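Local coordinates for protein STN1 (Saccharomyces cerevisiae, PDB 3KEY), which regulates telomere length and protects chromosome ends, restraining the loading of telomerase through its interaction with CDC13, at residues Val36-Ala41 with Ser58-Ala63; Ser5-Leu10 with Asn69-Gln74; Thr113-Leu118 with Gly173-Leu178. All blocks are in the same frame, centred on the assembly; numbering follows the deposited sequence.

In the fold
Contacts 1 and 2 both use helix 56-73 of the first winged helix-turn-helix, and they touch through Val36 against Ala6 and Asn9. Contact 1 is the most buried, a crossing of small and branched residues with a glutamate carboxylate and a threonine hydroxyl at its edge. Contact 2 is half open: leucines meet on its inner side, while a lysine reaches across to an amide and to a carboxylate of the second winged helix-turn-helix. Contact 3 belongs to that second domain, its centre about 35 Å from that of contact 1. There, main-chain hydrogen bonds join two strands, with buried apolar residues on one face and, on the other, more exposed threonines with Leu175 and His177.

Contact 1 (Val36-Ala41 with Ser58-Ala63); sequences VVTSLA and SLEKEA
Val37 and Glu60 meet because their first torsions send each side chain into the gap between the helices: CG1 of Val37 is swung anti to the backbone N (chi1 171°), while CG of Glu60 lies beside its own backbone N (chi1 -70°), the chain extended from there. The two side chains cross at about a right angle. CG1 of Val37 presses on Glu60 twice, 3.1 Å from the main-chain O, a tight approach, and 3.7 Å from CB. Farther along the same side chain, Glu60 CG lies 3.6 Å from CB of Ala41, so the aliphatic part of the glutamate is packed against helix 31-47 on the way to its carboxylate. The helices carrying these residues, 31-47 and 56-73, belong to the first winged helix-turn-helix of the C-terminal region; their segments cross at 111° with axes 8.1 Å apart. Alanines at the crossing are consistent with this close approach. Ala63 fills the middle of the crossing: its CB rests 3.7 Å from CD1 of Leu40 and lies near CG1 of Val37, while Ala41 offers its CB to CB of Leu59 at 4.3 Å. Leu44 and Phe45, later on helix 31-47, also cover Leu59. Glu60 ends alongside Thr38, both side chains pointing the same way, with OE2 3.1 Å from Thr38 OG1. Each has its stronger polar partner in Arg34: OE2 forms a salt bridge with NH2, and the threonine hydroxyl is hydrogen-bonded to the main-chain O. Tyr28 of helix 24-28 touches Glu60 as well.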
loop_
_atom_site.group_PDB
_atom_site.type_symbol
_atom_site.label_atom_id
_atom_site.label_comp_id
_atom_site.label_asym_id
_atom_site.label_seq_id
_atom_site.Cartn_x
_atom_site.Cartn_y
_atom_site.Cartn_z
ATOM N N VAL A 36 13.593 3.081 -6.117
ATOM C CA VAL A 36 12.485 2.271 -6.605
ATOM C C VAL A 36 12.281 2.505 -8.106
ATOM O O VAL A 36 12.117 1.556 -8.877
ATOM C CB VAL A 36 11.159 2.624 -5.860
ATOM C CG1 VAL A 36 9.998 1.853 -6.459
ATOM C CG2 VAL A 36 11.290 2.300 -4.381
ATOM N N VAL A 37 12.295 3.774 -8.510
ATOM C CA VAL A 37 12.095 4.152 -9.912
ATOM C C VAL A 37 13.192 3.607 -10.834
ATOM O O VAL A 37 12.912 3.068 -11.906
ATOM C CB VAL A 37 12.019 5.696 -10.056
ATOM C CG1 VAL A 37 12.036 6.085 -11.524
ATOM C CG2 VAL A 37 10.738 6.216 -9.394
ATOM N N THR A 38 14.441 3.753 -10.417
ATOM C CA THR A 38 15.557 3.262 -11.216
ATOM C C THR A 38 15.442 1.748 -11.416
ATOM O O THR A 38 15.645 1.238 -12.521
ATOM C CB THR A 38 16.892 3.596 -10.535
ATOM O OG1 THR A 38 16.998 5.019 -10.403
ATOM C CG2 THR A 38 18.073 3.059 -11.356
ATOM N N SER A 39 15.101 1.038 -10.346
ATOM C CA SER A 39 14.953 -0.412 -10.419
ATOM C C SER A 39 13.856 -0.803 -11.419
ATOM O O SER A 39 14.052 -1.691 -12.259
ATOM C CB SER A 39 14.628 -0.976 -9.028
ATOM O OG SER A 39 14.398 -2.375 -9.084
ATOM N N LEU A 40 12.709 -0.130 -11.341
ATOM C CA LEU A 40 11.591 -0.412 -12.244
ATOM C C LEU A 40 11.951 -0.020 -13.680
ATOM O O LEU A 40 11.541 -0.677 -14.641
ATOM C CB LEU A 40 10.343 0.375 -11.809
ATOM C CG LEU A 40 8.946 -0.209 -12.067
ATOM C CD1 LEU A 40 7.901 0.898 -11.914
ATOM C CD2 LEU A 40 8.853 -0.810 -13.445
ATOM N N ALA A 41 12.705 1.063 -13.820
ATOM C CA ALA A 41 13.096 1.536 -15.141
ATOM C C ALA A 41 13.949 0.496 -15.865
ATOM O O ALA A 41 13.819 0.317 -17.087
ATOM C CB ALA A 41 13.851 2.864 -15.030
ATOM N N SER A 58 13.858 8.761 -19.708
ATOM C CA SER A 58 12.490 8.689 -20.172
ATOM C C SER A 58 11.822 7.460 -19.540
ATOM O O SER A 58 10.662 7.513 -19.118
ATOM C CB SER A 58 12.475 8.585 -21.695
ATOM O OG SER A 58 11.284 9.134 -22.225
ATOM N N LEU A 59 12.564 6.358 -19.468
ATOM C CA LEU A 59 12.039 5.130 -18.883
ATOM C C LEU A 59 11.753 5.302 -17.392
ATOM O O LEU A 59 10.792 4.728 -16.878
ATOM C CB LEU A 59 13.021 3.972 -19.107
ATOM C CG LEU A 59 13.170 3.551 -20.576
ATOM C CD1 LEU A 59 14.322 2.558 -20.741
ATOM C CD2 LEU A 59 11.861 2.937 -21.044
ATOM N N GLU A 60 12.586 6.085 -16.705
ATOM C CA GLU A 60 12.409 6.343 -15.273
ATOM C C GLU A 60 11.148 7.173 -15.010
ATOM O O GLU A 60 10.385 6.895 -14.079
ATOM C CB GLU A 60 13.622 7.087 -14.698
ATOM C CG GLU A 60 14.902 6.261 -14.619
ATOM C CD GLU A 60 16.061 7.047 -14.037
ATOM O OE1 GLU A 60 16.337 8.152 -14.547
ATOM O OE2 GLU A 60 16.699 6.569 -13.074
ATOM N N LYS A 61 10.934 8.199 -15.826
ATOM C CA LYS A 61 9.757 9.035 -15.664
ATOM C C LYS A 61 8.498 8.220 -15.951
ATOM O O LYS A 61 7.463 8.427 -15.322
ATOM C CB LYS A 61 9.867 10.263 -16.565
ATOM C CG LYS A 61 10.917 11.233 -16.039
ATOM C CD LYS A 61 11.184 12.403 -16.959
ATOM C CE LYS A 61 12.198 13.348 -16.312
ATOM N NZ LYS A 61 12.513 14.515 -17.184
ATOM N N GLU A 62 8.598 7.268 -16.876
ATOM C CA GLU A 62 7.467 6.403 -17.199
ATOM C C GLU A 62 7.229 5.412 -16.047
ATOM O O GLU A 62 6.084 5.064 -15.736
ATOM C CB GLU A 62 7.741 5.648 -18.501
ATOM C CG GLU A 62 6.721 4.578 -18.835
ATOM C CD GLU A 62 6.960 3.939 -20.201
ATOM O OE1 GLU A 62 6.315 2.908 -20.492
ATOM O OE2 GLU A 62 7.782 4.470 -20.985
ATOM N N ALA A 63 8.312 4.968 -15.412
ATOM C CA ALA A 63 8.208 4.031 -14.296
ATOM C C ALA A 63 7.531 4.712 -13.113
ATOM O O ALA A 63 6.656 4.136 -12.466
ATOM C CB ALA A 63 9.599 3.532 -13.880
#

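Contact 2 (Ser5-Leu10 with Asn69-Gln74); sequences SAKSNL and NRLVSQ
Lys7 and Leu10 are the residues through which Ser5-Leu10 meets Asn69-Gln74, on a helix whose first turn is closed by Ser5 as N-cap: its OG accepts from Ser8 N at 3.2 Å. Lys7 comes next, and it carries most of the contact. Its CG lies 3.4 Å from CD2 of Leu71, tighter than usual for two carbons, and its CD runs past CB of Arg70 at 3.9 Å. A bend at chi3 (69°) then turns the chain toward Gln74, which reaches in from the opposite direction with its amide. NZ gives a weak hydrogen bond to Gln74 OE1 at 3.1 Å; NE2 of the same amide is just as near NZ but, being a second donor, makes no bond. One turn on, Leu10 slants across the same leucine from the other side of its fork: CD2 of Leu10 is 3.7 Å from CD1 of Leu71. Leu67, earlier on helix 56-73, extends this apolar patch to Leu10 and Ala6. The segments cross at -79° with axes 10.2 Å apart, so side chains rather than backbones bridge the space. The stronger partner of the ammonium is Asp137 on helix 132-149, a salt bridge into the second winged helix-turn-helix. Lys7 thus lays its methylenes on the first domain and commits its charge to the second; with the Gln74 bond weak, the carboxylate probably does more to fix the position of NZ.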
loop_
_atom_site.group_PDB
_atom_site.type_symbol
_atom_site.label_atom_id
_atom_site.label_comp_id
_atom_site.label_asym_id
_atom_site.label_seq_id
_atom_site.Cartn_x
_atom_site.Cartn_y
_atom_site.Cartn_z
ATOM N N SER A 5 6.380 -5.724 -3.427
ATOM C CA SER A 5 6.359 -5.201 -4.793
ATOM C C SER A 5 6.865 -3.759 -4.836
ATOM O O SER A 5 6.934 -3.090 -3.804
ATOM C CB SER A 5 4.938 -5.259 -5.362
ATOM O OG SER A 5 4.059 -4.392 -4.663
ATOM N N ALA A 6 7.224 -3.285 -6.026
ATOM C CA ALA A 6 7.717 -1.918 -6.180
ATOM C C ALA A 6 6.639 -0.936 -5.713
ATOM O O ALA A 6 6.925 0.048 -5.026
ATOM C CB ALA A 6 8.084 -1.654 -7.638
ATOM N N LYS A 7 5.398 -1.224 -6.094
ATOM C CA LYS A 7 4.260 -0.399 -5.719
ATOM C C LYS A 7 4.158 -0.261 -4.194
ATOM O O LYS A 7 3.987 0.844 -3.679
ATOM C CB LYS A 7 2.971 -1.015 -6.273
ATOM C CG LYS A 7 1.706 -0.252 -5.930
ATOM C CD LYS A 7 0.476 -1.079 -6.255
ATOM C CE LYS A 7 0.358 -2.266 -5.309
ATOM N NZ LYS A 7 -0.750 -3.185 -5.684
ATOM N N SER A 8 4.256 -1.378 -3.472
ATOM C CA SER A 8 4.169 -1.327 -2.016
ATOM C C SER A 8 5.395 -0.661 -1.379
ATOM O O SER A 8 5.303 -0.121 -0.282
ATOM C CB SER A 8 3.930 -2.730 -1.433
ATOM O OG SER A 8 2.558 -3.111 -1.559
ATOM N N ASN A 9 6.539 -0.690 -2.058
ATOM C CA ASN A 9 7.722 -0.013 -1.522
ATOM C C ASN A 9 7.469 1.504 -1.586
ATOM O O ASN A 9 7.812 2.243 -0.659
ATOM C CB ASN A 9 8.981 -0.363 -2.326
ATOM C CG ASN A 9 9.595 -1.694 -1.905
ATOM O OD1 ASN A 9 9.653 -2.020 -0.717
ATOM N ND2 ASN A 9 10.075 -2.460 -2.880
ATOM N N LEU A 10 6.868 1.963 -2.683
ATOM C CA LEU A 10 6.549 3.378 -2.822
ATOM C C LEU A 10 5.461 3.701 -1.805
ATOM O O LEU A 10 5.488 4.756 -1.173
ATOM C CB LEU A 10 6.052 3.704 -4.237
ATOM C CG LEU A 10 5.555 5.146 -4.417
ATOM C CD1 LEU A 10 6.663 6.130 -4.045
ATOM C CD2 LEU A 10 5.097 5.364 -5.847
ATOM N N ASN A 69 0.372 5.952 -10.560
ATOM C CA ASN A 69 -0.935 5.639 -11.118
ATOM C C ASN A 69 -1.506 4.344 -10.548
ATOM O O ASN A 69 -2.720 4.234 -10.381
ATOM C CB ASN A 69 -0.875 5.570 -12.650
ATOM C CG ASN A 69 -0.658 6.946 -13.297
ATOM O OD1 ASN A 69 -0.692 7.978 -12.617
ATOM N ND2 ASN A 69 -0.441 6.960 -14.613
ATOM N N ARG A 70 -0.651 3.365 -10.246
ATOM C CA ARG A 70 -1.136 2.110 -9.676
ATOM C C ARG A 70 -1.767 2.396 -8.313
ATOM O O ARG A 70 -2.819 1.851 -7.985
ATOM C CB ARG A 70 0.005 1.094 -9.493
ATOM C CG ARG A 70 0.629 0.567 -10.779
ATOM C CD ARG A 70 1.746 -0.446 -10.489
ATOM N NE ARG A 70 2.620 -0.656 -11.645
ATOM C CZ ARG A 70 3.689 -1.451 -11.651
ATOM N NH1 ARG A 70 4.028 -2.126 -10.559
ATOM N NH2 ARG A 70 4.430 -1.562 -12.747
ATOM N N LEU A 71 -1.116 3.248 -7.524
ATOM C CA LEU A 71 -1.608 3.610 -6.199
ATOM C C LEU A 71 -2.917 4.404 -6.266
ATOM O O LEU A 71 -3.877 4.084 -5.562
ATOM C CB LEU A 71 -0.540 4.412 -5.442
ATOM C CG LEU A 71 0.748 3.634 -5.137
ATOM C CD1 LEU A 71 1.783 4.542 -4.496
ATOM C CD2 LEU A 71 0.419 2.455 -4.224
ATOM N N VAL A 72 -2.957 5.433 -7.109
ATOM C CA VAL A 72 -4.167 6.242 -7.259
ATOM C C VAL A 72 -5.303 5.335 -7.731
ATOM O O VAL A 72 -6.441 5.462 -7.293
ATOM C CB VAL A 72 -3.978 7.373 -8.309
ATOM C CG1 VAL A 72 -5.292 8.139 -8.491
ATOM C CG2 VAL A 72 -2.867 8.319 -7.873
ATOM N N SER A 73 -4.968 4.410 -8.622
ATOM C CA SER A 73 -5.928 3.470 -9.191
ATOM C C SER A 73 -6.565 2.521 -8.165
ATOM O O SER A 73 -7.692 2.051 -8.359
ATOM C CB SER A 73 -5.237 2.658 -10.289
ATOM O OG SER A 73 -6.077 1.635 -10.780
ATOM N N GLN A 74 -5.839 2.230 -7.086
ATOM C CA GLN A 74 -6.351 1.350 -6.039
ATOM C C GLN A 74 -7.000 2.170 -4.932
ATOM O O GLN A 74 -7.502 1.617 -3.954
ATOM C CB GLN A 74 -5.226 0.515 -5.428
ATOM C CG GLN A 74 -4.537 -0.425 -6.388
ATOM C CD GLN A 74 -3.604 -1.381 -5.667
ATOM O OE1 GLN A 74 -2.711 -0.961 -4.933
ATOM N NE2 GLN A 74 -3.809 -2.675 -5.871
#

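Contact 3 (Thr113-Leu118 with Gly173-Leu178); sequences TGTVQL and GILLHL
Leu175 slants across both threonines of the neighbouring strand, its CD1 lying 3.5 Å from CG2 of Thr113 and 3.4 Å from OG1 of Thr115. With CG anti to the backbone N (chi1 -171°), the isobutyl group leans back over strand 113-117. An alanine in place of Leu175 would take away the CD1 that spans the two threonines and is likely to leave the Thr113 methyl without its leucine neighbour. On the same face, Thr113 and His177 lie side by side, pointing the same way, the hydroxyl OG1 3.6 Å from CD2 of the imidazole and oblique to the ring. The other face carries Val116, Ile174 and Leu176. Val116 sets its CB 3.7 Å from CG1 of Ile174, directly across, and its CG2 3.8 Å from CD1 of Leu176, which it meets at a slant. Between the two faces the backbones run antiparallel. Two reciprocal N-H...O bonds join each hydrogen-bonded pair: Gly114 with Leu176, where Leu176 N to Gly114 O is 2.8 Å and nearly straight (164°), and Val116 with Ile174, where Val116 N gives to Ile174 O at 3.0 Å. At the end of the pairing Gly173 brings its CA to 3.2 Å from Val116 O, leaving no room for a CB, which would run into that oxygen. Strand 173-180 is the middle strand of the three-stranded sheet of the second winged helix-turn-helix, hydrogen-bonded also to strand 154-161. The face of Val116, Ile174 and Leu176 turns toward the helices, Leu176 meeting Leu106 of helix 90-108 and Ile174 meeting Ile135 of helix 132-149.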
loop_
_atom_site.group_PDB
_atom_site.type_symbol
_atom_site.label_atom_id
_atom_site.label_comp_id
_atom_site.label_asym_id
_atom_site.label_seq_id
_atom_site.Cartn_x
_atom_site.Cartn_y
_atom_site.Cartn_z
ATOM N N THR A 113 -10.620 -15.817 12.644
ATOM C CA THR A 113 -11.099 -15.508 11.297
ATOM C C THR A 113 -12.126 -14.384 11.361
ATOM O O THR A 113 -13.129 -14.491 12.069
ATOM C CB THR A 113 -11.775 -16.746 10.650
ATOM O OG1 THR A 113 -10.868 -17.852 10.672
ATOM C CG2 THR A 113 -12.156 -16.457 9.204
ATOM N N GLY A 114 -11.870 -13.309 10.627
ATOM C CA GLY A 114 -12.788 -12.188 10.626
ATOM C C GLY A 114 -12.891 -11.537 9.258
ATOM O O GLY A 114 -11.913 -11.471 8.509
ATOM N N THR A 115 -14.081 -11.057 8.930
ATOM C CA THR A 115 -14.287 -10.409 7.650
ATOM C C THR A 115 -14.134 -8.902 7.727
ATOM O O THR A 115 -14.482 -8.281 8.723
ATOM C CB THR A 115 -15.699 -10.695 7.093
ATOM O OG1 THR A 115 -15.764 -12.044 6.624
ATOM C CG2 THR A 115 -16.042 -9.722 5.951
ATOM N N VAL A 116 -13.597 -8.336 6.655
ATOM C CA VAL A 116 -13.450 -6.904 6.507
ATOM C C VAL A 116 -14.147 -6.620 5.175
ATOM O O VAL A 116 -13.638 -6.975 4.122
ATOM C CB VAL A 116 -11.975 -6.473 6.420
ATOM C CG1 VAL A 116 -11.899 -4.998 6.006
ATOM C CG2 VAL A 116 -11.293 -6.677 7.774
ATOM N N GLN A 117 -15.333 -6.018 5.234
ATOM C CA GLN A 117 -16.101 -5.701 4.035
ATOM C C GLN A 117 -15.620 -4.391 3.420
ATOM O O GLN A 117 -15.479 -3.384 4.111
ATOM C CB GLN A 117 -17.594 -5.585 4.369
ATOM C CG GLN A 117 -18.228 -6.870 4.851
ATOM C CD GLN A 117 -19.730 -6.746 5.031
ATOM O OE1 GLN A 117 -20.427 -6.200 4.173
ATOM N NE2 GLN A 117 -20.240 -7.272 6.141
ATOM N N LEU A 118 -15.378 -4.419 2.116
ATOM C CA LEU A 118 -14.911 -3.249 1.391
ATOM C C LEU A 118 -15.847 -2.051 1.568
ATOM O O LEU A 118 -15.387 -0.941 1.841
ATOM C CB LEU A 118 -14.762 -3.581 -0.101
ATOM C CG LEU A 118 -14.371 -2.421 -1.026
ATOM C CD1 LEU A 118 -12.996 -1.877 -0.656
ATOM C CD2 LEU A 118 -14.386 -2.910 -2.471
ATOM N N GLY A 173 -15.045 -8.018 -0.059
ATOM C CA GLY A 173 -14.222 -7.926 1.132
ATOM C C GLY A 173 -13.107 -8.952 1.216
ATOM O O GLY A 173 -12.867 -9.703 0.271
ATOM N N ILE A 174 -12.416 -8.968 2.353
ATOM C CA ILE A 174 -11.326 -9.900 2.574
ATOM C C ILE A 174 -11.584 -10.662 3.870
ATOM O O ILE A 174 -12.405 -10.251 4.699
ATOM C CB ILE A 174 -9.955 -9.167 2.653
ATOM C CG1 ILE A 174 -9.914 -8.227 3.856
ATOM C CG2 ILE A 174 -9.725 -8.365 1.371
ATOM C CD1 ILE A 174 -8.569 -7.522 4.024
ATOM N N LEU A 175 -10.892 -11.779 4.032
ATOM C CA LEU A 175 -11.048 -12.604 5.213
ATOM C C LEU A 175 -9.680 -12.733 5.870
ATOM O O LEU A 175 -8.732 -13.254 5.270
ATOM C CB LEU A 175 -11.598 -13.978 4.803
ATOM C CG LEU A 175 -12.057 -14.962 5.883
ATOM C CD1 LEU A 175 -13.294 -14.405 6.574
ATOM C CD2 LEU A 175 -12.364 -16.331 5.256
ATOM N N LEU A 176 -9.572 -12.232 7.095
ATOM C CA LEU A 176 -8.317 -12.292 7.834
ATOM C C LEU A 176 -8.225 -13.557 8.687
ATOM O O LEU A 176 -9.144 -13.880 9.441
ATOM C CB LEU A 176 -8.177 -11.066 8.740
ATOM C CG LEU A 176 -8.338 -9.685 8.089
ATOM C CD1 LEU A 176 -8.366 -8.631 9.184
ATOM C CD2 LEU A 176 -7.194 -9.408 7.102
ATOM N N HIS A 177 -7.118 -14.275 8.556
ATOM C CA HIS A 177 -6.887 -15.481 9.352
ATOM C C HIS A 177 -5.721 -15.180 10.273
ATOM O O HIS A 177 -4.664 -14.743 9.815
ATOM C CB HIS A 177 -6.518 -16.681 8.472
ATOM C CG HIS A 177 -7.627 -17.143 7.582
ATOM N ND1 HIS A 177 -7.779 -16.695 6.284
ATOM C CD2 HIS A 177 -8.655 -17.991 7.812
ATOM C CE1 HIS A 177 -8.854 -17.251 5.754
ATOM N NE2 HIS A 177 -9.404 -18.042 6.660
ATOM N N LEU A 178 -5.912 -15.404 11.567
ATOM C CA LEU A 178 -4.855 -15.148 12.537
ATOM C C LEU A 178 -4.600 -16.397 13.377
ATOM O O LEU A 178 -5.535 -17.062 13.825
ATOM C CB LEU A 178 -5.247 -13.977 13.456
ATOM C CG LEU A 178 -5.653 -12.668 12.768
ATOM C CD1 LEU A 178 -6.147 -11.649 13.815
ATOM C CD2 LEU A 178 -4.467 -12.117 11.980
#